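Local coordinates for protein 3',5'-nucleoside bisphosphate phosphatase (Chromobacterium violaceum, PDB 2YB1) that hydrolyses nucleoside 3',5'-bisphosphates to nucleoside 5'-phosphates and orthophosphate, using three manganese ions bound in each subunit, at residues A[114-126]-A[134-146]. Residues are numbered along the deposited sequence; the frame is centred on the assembly and turned at random.
Sequences GIAGCFDGAMRWC and RTHFARHLVDSGA. With AMP (adenosine monophosphate), chain E.
Ile115 CG2 meets Leu141 CD2 at 4.3 Å. A water joins Ala116 O to His140 NE2, linking the loop before helix 118-123 to helix 134-143. Cys118 SG packs 3.8 Å from Leu141 CD2, its CB lies against Phe137 CE2, and Phe119 turns the edge of its ring to Phe137 CZ. Gly121, with no side chain, lets the imidazole of His140 lie directly on its backbone: Gly121 CA is 3.3 Å from His140 ND1 and over the ring face. His140 reaches it with CG anti to the backbone N (chi1 170°). The methyl of Ala122 sits over the face of Phe137, one turn before His140; Ala122 CB is 3.6 Å from Phe137 CD1. Trp125 covers the flank of the same helix: Arg139 CB lies over its five-membered ring, while Asp143 CB is 3.4 Å from Trp125 CZ2. A second water accepts from Trp125 NE1 and also bonds His140 ND1 and Asp143 OD2, so both imidazole nitrogens of His140 are held through water. Cys126 CB stands almost centrally above the His136 ring. No direct hydrogen bond joins the segments; the axes of helices 118-123 and 134-143 run at 100°, with Gly121 and Ala122 packed closely against His140 and Phe137. This belongs to the helical region beside the PHP-family metal centre, where the start of helix 134-143 holds the nucleotide: Arg134 N and NE bind the AMP phosphate.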
ATOM      1  N   GLY A 114      -6.811 -17.482 -23.912  1.00 11.82           N
ATOM      2  CA  GLY A 114      -8.178 -17.948 -24.038  1.00 12.71           C
ATOM      3  C   GLY A 114      -9.217 -17.177 -23.247  1.00 12.47           C
ATOM      4  O   GLY A 114     -10.385 -17.574 -23.237  1.00 14.52           O
ATOM      5  N   ILE A 115      -8.821 -16.110 -22.554  1.00  9.92           N
ATOM      6  CA  ILE A 115      -9.840 -15.262 -21.933  1.00 12.21           C
ATOM      7  C   ILE A 115      -9.815 -13.868 -22.531  1.00 11.73           C
ATOM      8  O   ILE A 115      -8.979 -13.052 -22.172  1.00 13.18           O
ATOM      9  CB  ILE A 115      -9.657 -15.183 -20.396  1.00 12.66           C
ATOM     10  CG1 ILE A 115      -9.410 -16.578 -19.823  1.00 15.12           C
ATOM     11  CG2 ILE A 115     -10.881 -14.532 -19.740  1.00 11.13           C
ATOM     12  CD1 ILE A 115      -9.025 -16.584 -18.352  1.00 18.43           C
ATOM     13  N   ALA A 116     -10.769 -13.588 -23.408  1.00 11.46           N
ATOM     14  CA  ALA A 116     -10.853 -12.287 -24.066  1.00 10.04           C
ATOM     15  C   ALA A 116     -11.551 -11.267 -23.185  1.00 10.19           C
ATOM     16  O   ALA A 116     -12.282 -11.635 -22.269  1.00 10.84           O
ATOM     17  CB  ALA A 116     -11.544 -12.399 -25.422  1.00  8.81           C
ATOM     18  N   GLY A 117     -11.293  -9.989 -23.447  1.00 10.48           N
ATOM     19  CA  GLY A 117     -12.044  -8.909 -22.831  1.00  9.71           C
ATOM     20  C   GLY A 117     -11.622  -8.485 -21.437  1.00  8.69           C
ATOM     21  O   GLY A 117     -12.353  -7.742 -20.784  1.00  8.37           O
ATOM     22  N   CYS A 118     -10.451  -8.933 -20.975  1.00  7.51           N
ATOM     23  CA  CYS A 118     -10.024  -8.638 -19.602  1.00  7.69           C
ATOM     24  C   CYS A 118      -9.585  -7.193 -19.335  1.00  8.20           C
ATOM     25  O   CYS A 118      -9.853  -6.659 -18.259  1.00  8.87           O
ATOM     26  CB  CYS A 118      -8.945  -9.624 -19.134  1.00  8.83           C
ATOM     27  SG  CYS A 118      -9.585 -11.305 -18.993  1.00  9.82           S
ATOM     28  N   PHE A 119      -8.908  -6.558 -20.287  1.00  7.84           N
ATOM     29  CA  PHE A 119      -8.591  -5.139 -20.118  1.00  7.27           C
ATOM     30  C   PHE A 119      -9.878  -4.339 -19.973  1.00 10.54           C
ATOM     31  O   PHE A 119     -10.014  -3.529 -19.046  1.00 11.63           O
ATOM     32  CB  PHE A 119      -7.770  -4.588 -21.283  1.00  6.06           C
ATOM     33  CG  PHE A 119      -7.480  -3.102 -21.173  1.00  7.71           C
ATOM     34  CD1 PHE A 119      -6.495  -2.632 -20.316  1.00  6.11           C
ATOM     35  CD2 PHE A 119      -8.191  -2.179 -21.936  1.00  8.42           C
ATOM     36  CE1 PHE A 119      -6.222  -1.274 -20.213  1.00  5.85           C
ATOM     37  CE2 PHE A 119      -7.931  -0.814 -21.831  1.00  6.36           C
ATOM     38  CZ  PHE A 119      -6.949  -0.362 -20.964  1.00  6.13           C
ATOM     39  N   ASP A 120     -10.823  -4.559 -20.889  1.00  8.50           N
ATOM     40  CA  ASP A 120     -12.095  -3.833 -20.833  1.00  7.32           C
ATOM     41  C   ASP A 120     -12.816  -4.092 -19.517  1.00  8.90           C
ATOM     42  O   ASP A 120     -13.332  -3.166 -18.893  1.00 10.32           O
ATOM     43  CB  ASP A 120     -13.001  -4.205 -22.001  1.00  5.29           C
ATOM     44  CG  ASP A 120     -12.514  -3.653 -23.330  1.00  9.58           C
ATOM     45  OD1 ASP A 120     -11.584  -2.823 -23.348  1.00 12.07           O
ATOM     46  OD2 ASP A 120     -13.079  -4.038 -24.361  1.00 11.19           O
ATOM     47  N   GLY A 121     -12.847  -5.354 -19.098  1.00  8.39           N
ATOM     48  CA  GLY A 121     -13.517  -5.731 -17.864  1.00  9.25           C
ATOM     49  C   GLY A 121     -12.877  -5.098 -16.642  1.00 10.96           C
ATOM     50  O   GLY A 121     -13.572  -4.588 -15.755  1.00 11.76           O
ATOM     51  N   ALA A 122     -11.548  -5.129 -16.593  1.00  9.65           N
ATOM     52  CA  ALA A 122     -10.810  -4.504 -15.494  1.00  8.24           C
ATOM     53  C   ALA A 122     -11.128  -3.011 -15.414  1.00  9.22           C
ATOM     54  O   ALA A 122     -11.306  -2.452 -14.338  1.00 11.21           O
ATOM     55  CB  ALA A 122      -9.293  -4.721 -15.679  1.00  5.54           C
ATOM     56  N   MET A 123     -11.187  -2.371 -16.573  1.00 10.04           N
ATOM     57  CA  MET A 123     -11.447  -0.942 -16.655  1.00 13.22           C
ATOM     58  C   MET A 123     -12.784  -0.550 -16.023  1.00 15.82           C
ATOM     59  O   MET A 123     -12.945   0.575 -15.548  1.00 16.69           O
ATOM     60  CB  MET A 123     -11.396  -0.487 -18.113  1.00 15.42           C
ATOM     61  CG  MET A 123     -11.361   1.014 -18.272  1.00 19.68           C
ATOM     62  SD  MET A 123      -9.916   1.737 -17.467  1.00 29.26           S
ATOM     63  CE  MET A 123      -8.620   1.045 -18.469  1.00 18.76           C
ATOM     64  N   ARG A 124     -13.734  -1.483 -16.018  1.00 17.08           N
ATOM     65  CA  ARG A 124     -15.057  -1.250 -15.451  1.00 18.87           C
ATOM     66  C   ARG A 124     -14.962  -1.097 -13.940  1.00 16.88           C
ATOM     67  O   ARG A 124     -15.851  -0.519 -13.302  1.00 15.80           O
ATOM     68  CB  ARG A 124     -16.000  -2.411 -15.798  1.00 25.45           C
ATOM     69  CG  ARG A 124     -16.783  -2.248 -17.107  1.00 31.85           C
ATOM     70  CD  ARG A 124     -15.877  -2.029 -18.310  1.00 38.24           C
ATOM     71  NE  ARG A 124     -16.601  -1.454 -19.448  1.00 44.74           N
ATOM     72  CZ  ARG A 124     -16.908  -2.113 -20.565  1.00 45.38           C
ATOM     73  NH1 ARG A 124     -16.550  -3.383 -20.721  1.00 42.06           N
ATOM     74  NH2 ARG A 124     -17.566  -1.490 -21.534  1.00 47.04           N
ATOM     75  N   TRP A 125     -13.885  -1.632 -13.372  1.00 11.28           N
ATOM     76  CA  TRP A 125     -13.670  -1.604 -11.925  1.00  8.69           C
ATOM     77  C   TRP A 125     -12.749  -0.467 -11.468  1.00  8.27           C
ATOM     78  O   TRP A 125     -12.466  -0.323 -10.278  1.00 11.89           O
ATOM     79  CB  TRP A 125     -13.108  -2.959 -11.463  1.00  8.06           C
ATOM     80  CG  TRP A 125     -14.110  -4.045 -11.606  1.00 11.89           C
ATOM     81  CD1 TRP A 125     -14.325  -4.839 -12.703  1.00 13.01           C
ATOM     82  CD2 TRP A 125     -15.071  -4.442 -10.626  1.00 13.55           C
ATOM     83  NE1 TRP A 125     -15.360  -5.712 -12.456  1.00 16.17           N
ATOM     84  CE2 TRP A 125     -15.834  -5.491 -11.189  1.00 16.18           C
ATOM     85  CE3 TRP A 125     -15.360  -4.015  -9.328  1.00 13.44           C
ATOM     86  CZ2 TRP A 125     -16.867  -6.117 -10.493  1.00 17.69           C
ATOM     87  CZ3 TRP A 125     -16.395  -4.637  -8.637  1.00 16.85           C
ATOM     88  CH2 TRP A 125     -17.133  -5.676  -9.221  1.00 18.20           C
ATOM     89  N   CYS A 126     -12.285   0.338 -12.414  1.00  8.62           N
ATOM     90  CA  CYS A 126     -11.209   1.278 -12.150  1.00  8.81           C
ATOM     91  C   CYS A 126     -11.643   2.694 -12.521  1.00 11.87           C
ATOM     92  O   CYS A 126     -11.888   2.993 -13.691  1.00 13.31           O
ATOM     93  CB  CYS A 126      -9.969   0.840 -12.936  1.00  9.98           C
ATOM     94  SG  CYS A 126      -8.560   1.929 -12.904  1.00 12.04           S
ATOM     95  N   ARG A 134      -3.440  -4.920 -11.396  1.00  6.11           N
ATOM     96  CA  ARG A 134      -3.775  -6.347 -11.364  1.00  5.98           C
ATOM     97  C   ARG A 134      -5.000  -6.596 -10.489  1.00  6.83           C
ATOM     98  O   ARG A 134      -5.726  -7.562 -10.707  1.00  7.57           O
ATOM     99  CB  ARG A 134      -2.607  -7.192 -10.834  1.00  5.64           C
ATOM    100  CG  ARG A 134      -1.416  -7.283 -11.797  1.00  8.24           C
ATOM    101  CD  ARG A 134      -0.359  -8.275 -11.313  1.00  7.56           C
ATOM    102  NE  ARG A 134       0.432  -7.735 -10.207  1.00  9.65           N
ATOM    103  CZ  ARG A 134       1.079  -8.477  -9.315  1.00 14.51           C
ATOM    104  NH1 ARG A 134       1.026  -9.804  -9.390  1.00 13.76           N
ATOM    105  NH2 ARG A 134       1.781  -7.893  -8.343  1.00 16.31           N
ATOM    106  N   THR A 135      -5.210  -5.742  -9.484  1.00  8.23           N
ATOM    107  CA  THR A 135      -6.362  -5.885  -8.584  1.00  8.35           C
ATOM    108  C   THR A 135      -7.666  -5.768  -9.354  1.00  8.33           C
ATOM    109  O   THR A 135      -8.594  -6.543  -9.140  1.00  4.21           O
ATOM    110  CB  THR A 135      -6.343  -4.830  -7.461  1.00  9.33           C
ATOM    111  OG1 THR A 135      -5.135  -4.962  -6.702  1.00 10.07           O
ATOM    112  CG2 THR A 135      -7.553  -4.999  -6.527  1.00  8.64           C
ATOM    113  N   HIS A 136      -7.730  -4.788 -10.258  1.00  8.93           N
ATOM    114  CA  HIS A 136      -8.917  -4.599 -11.082  1.00  6.25           C
ATOM    115  C   HIS A 136      -9.145  -5.781 -12.030  1.00  5.36           C
ATOM    116  O   HIS A 136     -10.292  -6.195 -12.242  1.00  9.33           O
ATOM    117  CB  HIS A 136      -8.824  -3.294 -11.866  1.00  8.58           C
ATOM    118  CG  HIS A 136      -8.606  -2.090 -11.006  1.00  8.51           C
ATOM    119  ND1 HIS A 136      -7.483  -1.294 -11.110  1.00  8.80           N
ATOM    120  CD2 HIS A 136      -9.356  -1.554 -10.015  1.00  9.22           C
ATOM    121  CE1 HIS A 136      -7.565  -0.307 -10.234  1.00  9.67           C
ATOM    122  NE2 HIS A 136      -8.693  -0.438  -9.561  1.00  9.31           N
ATOM    123  N   PHE A 137      -8.064  -6.329 -12.587  1.00  3.57           N
ATOM    124  CA  PHE A 137      -8.149  -7.518 -13.437  1.00  6.25           C
ATOM    125  C   PHE A 137      -8.718  -8.685 -12.646  1.00  7.55           C
ATOM    126  O   PHE A 137      -9.545  -9.443 -13.146  1.00  7.12           O
ATOM    127  CB  PHE A 137      -6.771  -7.904 -14.006  1.00  5.27           C
ATOM    128  CG  PHE A 137      -6.399  -7.152 -15.264  1.00  5.78           C
ATOM    129  CD1 PHE A 137      -5.931  -5.843 -15.199  1.00  5.54           C
ATOM    130  CD2 PHE A 137      -6.544  -7.749 -16.507  1.00  5.33           C
ATOM    131  CE1 PHE A 137      -5.604  -5.147 -16.362  1.00  7.24           C
ATOM    132  CE2 PHE A 137      -6.224  -7.056 -17.670  1.00  6.14           C
ATOM    133  CZ  PHE A 137      -5.748  -5.751 -17.591  1.00  6.72           C
ATOM    134  N   ALA A 138      -8.279  -8.822 -11.399  1.00  7.41           N
ATOM    135  CA  ALA A 138      -8.758  -9.912 -10.554  1.00  8.87           C
ATOM    136  C   ALA A 138     -10.252  -9.769 -10.244  1.00 10.49           C
ATOM    137  O   ALA A 138     -10.999 -10.748 -10.295  1.00 11.76           O
ATOM    138  CB  ALA A 138      -7.939  -9.991  -9.265  1.00  9.03           C
ATOM    139  N   ARG A 139     -10.689  -8.553  -9.922  1.00  9.60           N
ATOM    140  CA  ARG A 139     -12.107  -8.323  -9.649  1.00 11.11           C
ATOM    141  C   ARG A 139     -12.938  -8.672 -10.865  1.00 10.74           C
ATOM    142  O   ARG A 139     -14.022  -9.250 -10.727  1.00  8.97           O
ATOM    143  CB  ARG A 139     -12.395  -6.880  -9.216  1.00 11.70           C
ATOM    144  CG  ARG A 139     -11.880  -6.585  -7.840  1.00 13.27           C
ATOM    145  CD  ARG A 139     -12.336  -5.240  -7.276  1.00 13.17           C
ATOM    146  NE  ARG A 139     -11.664  -5.059  -5.991  1.00 12.67           N
ATOM    147  CZ  ARG A 139     -10.934  -4.006  -5.648  1.00 13.68           C
ATOM    148  NH1 ARG A 139     -10.812  -2.967  -6.475  1.00 10.94           N
ATOM    149  NH2 ARG A 139     -10.346  -3.992  -4.456  1.00 12.70           N
ATOM    150  N   HIS A 140     -12.431  -8.321 -12.048  1.00 11.72           N
ATOM    151  CA  HIS A 140     -13.121  -8.668 -13.288  1.00 13.02           C
ATOM    152  C   HIS A 140     -13.211 -10.178 -13.448  1.00 15.11           C
ATOM    153  O   HIS A 140     -14.283 -10.706 -13.737  1.00 15.86           O
ATOM    154  CB  HIS A 140     -12.448  -8.080 -14.525  1.00 12.66           C
ATOM    155  CG  HIS A 140     -13.001  -8.627 -15.809  1.00 14.13           C
ATOM    156  ND1 HIS A 140     -14.320  -8.463 -16.178  1.00 14.79           N
ATOM    157  CD2 HIS A 140     -12.428  -9.373 -16.784  1.00 14.57           C
ATOM    158  CE1 HIS A 140     -14.531  -9.065 -17.335  1.00 15.73           C
ATOM    159  NE2 HIS A 140     -13.398  -9.623 -17.726  1.00 16.64           N
ATOM    160  N   LEU A 141     -12.087 -10.869 -13.268  1.00 14.42           N
ATOM    161  CA  LEU A 141     -12.056 -12.323 -13.457  1.00 13.98           C
ATOM    162  C   LEU A 141     -13.013 -13.039 -12.505  1.00 16.55           C
ATOM    163  O   LEU A 141     -13.627 -14.044 -12.868  1.00 17.86           O
ATOM    164  CB  LEU A 141     -10.629 -12.865 -13.329  1.00 11.45           C
ATOM    165  CG  LEU A 141      -9.721 -12.463 -14.499  1.00 11.95           C
ATOM    166  CD1 LEU A 141      -8.246 -12.592 -14.128  1.00 12.32           C
ATOM    167  CD2 LEU A 141     -10.057 -13.280 -15.757  1.00 11.92           C
ATOM    168  N   VAL A 142     -13.150 -12.516 -11.290  1.00 15.92           N
ATOM    169  CA  VAL A 142     -14.085 -13.103 -10.331  1.00 16.62           C
ATOM    170  C   VAL A 142     -15.533 -12.736 -10.666  1.00 20.23           C
ATOM    171  O   VAL A 142     -16.402 -13.604 -10.740  1.00 19.55           O
ATOM    172  CB  VAL A 142     -13.775 -12.665  -8.892  1.00 15.09           C
ATOM    173  CG1 VAL A 142     -14.858 -13.181  -7.942  1.00 16.73           C
ATOM    174  CG2 VAL A 142     -12.385 -13.156  -8.474  1.00 10.46           C
ATOM    175  N   ASP A 143     -15.782 -11.450 -10.892  1.00 20.49           N
ATOM    176  CA  ASP A 143     -17.131 -10.975 -11.174  1.00 24.55           C
ATOM    177  C   ASP A 143     -17.731 -11.603 -12.437  1.00 24.57           C
ATOM    178  O   ASP A 143     -18.924 -11.919 -12.482  1.00 24.02           O
ATOM    179  CB  ASP A 143     -17.139  -9.456 -11.302  1.00 27.11           C
ATOM    180  CG  ASP A 143     -18.488  -8.922 -11.725  1.00 30.19           C
ATOM    181  OD1 ASP A 143     -19.341  -8.713 -10.840  1.00 29.32           O
ATOM    182  OD2 ASP A 143     -18.694  -8.719 -12.942  1.00 32.76           O
ATOM    183  N   SER A 144     -16.901 -11.781 -13.459  1.00 22.18           N
ATOM    184  CA  SER A 144     -17.357 -12.337 -14.729  1.00 20.99           C
ATOM    185  C   SER A 144     -17.410 -13.863 -14.670  1.00 23.34           C
ATOM    186  O   SER A 144     -17.781 -14.526 -15.641  1.00 26.42           O
ATOM    187  CB  SER A 144     -16.433 -11.891 -15.864  1.00 18.30           C
ATOM    188  OG  SER A 144     -15.157 -12.496 -15.727  1.00 16.29           O
ATOM    189  N   GLY A 145     -17.024 -14.424 -13.532  1.00 23.06           N
ATOM    190  CA  GLY A 145     -17.116 -15.856 -13.345  1.00 24.88           C
ATOM    191  C   GLY A 145     -16.050 -16.676 -14.045  1.00 26.94           C
ATOM    192  O   GLY A 145     -16.193 -17.894 -14.175  1.00 27.47           O
ATOM    193  N   ALA A 146     -14.973 -16.031 -14.490  1.00 25.80           N
ATOM    194  CA  ALA A 146     -13.857 -16.771 -15.085  1.00 24.29           C
ATOM    195  C   ALA A 146     -13.095 -17.544 -14.019  1.00 24.32           C
ATOM    196  O   ALA A 146     -12.552 -18.619 -14.277  1.00 25.58           O
ATOM    197  CB  ALA A 146     -12.909 -15.826 -15.829  1.00 24.26           C
TER
HETATM  198  P   AMP E1292      -0.042  -3.953  -9.741  1.00 11.62           P
HETATM  199  O1P AMP E1292       1.007  -5.015  -9.996  1.00 10.81           O
HETATM  200  O2P AMP E1292       0.600  -2.852  -8.925  1.00  9.68           O
HETATM  201  O3P AMP E1292      -0.718  -3.577 -11.036  1.00 11.82           O
HETATM  202  O5' AMP E1292      -1.069  -4.757  -8.825  1.00 12.93           O
HETATM  203  C5' AMP E1292      -0.682  -5.222  -7.543  1.00 12.61           C
HETATM  204  C4' AMP E1292      -1.862  -5.338  -6.615  1.00 11.74           C
HETATM  205  O4' AMP E1292      -2.562  -6.575  -6.879  1.00 11.81           O
HETATM  206  C3' AMP E1292      -1.525  -5.411  -5.131  1.00 11.92           C
HETATM  207  O3' AMP E1292      -1.317  -4.129  -4.557  1.00 13.75           O
HETATM  208  C2' AMP E1292      -2.717  -6.157  -4.536  1.00  9.66           C
HETATM  209  O2' AMP E1292      -3.794  -5.262  -4.291  1.00  9.93           O
HETATM  210  C1' AMP E1292      -3.114  -7.090  -5.681  1.00 11.04           C
HETATM  211  N9  AMP E1292      -2.594  -8.455  -5.478  1.00 13.87           N
HETATM  212  C8  AMP E1292      -1.372  -8.908  -5.827  1.00 15.04           C
HETATM  213  N7  AMP E1292      -1.232 -10.218  -5.471  1.00 16.54           N
HETATM  214  C5  AMP E1292      -2.377 -10.606  -4.874  1.00 17.39           C
HETATM  215  C6  AMP E1292      -2.906 -11.850  -4.268  1.00 19.36           C
HETATM  216  N6  AMP E1292      -2.154 -12.974  -4.217  1.00 20.41           N
HETATM  217  N1  AMP E1292      -4.166 -11.821  -3.766  1.00 19.78           N
HETATM  218  C2  AMP E1292      -4.931 -10.711  -3.802  1.00 19.65           C
HETATM  219  N3  AMP E1292      -4.514  -9.546  -4.336  1.00 17.34           N
HETATM  220  C4  AMP E1292      -3.273  -9.440  -4.880  1.00 15.57           C
HETATM  221  O   HOH W   1     -13.576 -11.240 -19.946  1.00  9.76           O
HETATM  222  O   HOH W   2     -16.412  -7.166 -14.632  1.00 12.18           O
HETATM  223  O   HOH W   3     -10.621   0.444  -7.603  1.00 13.62           O
HETATM  224  O   HOH W   4     -12.705  -1.706  -7.941  1.00 13.73           O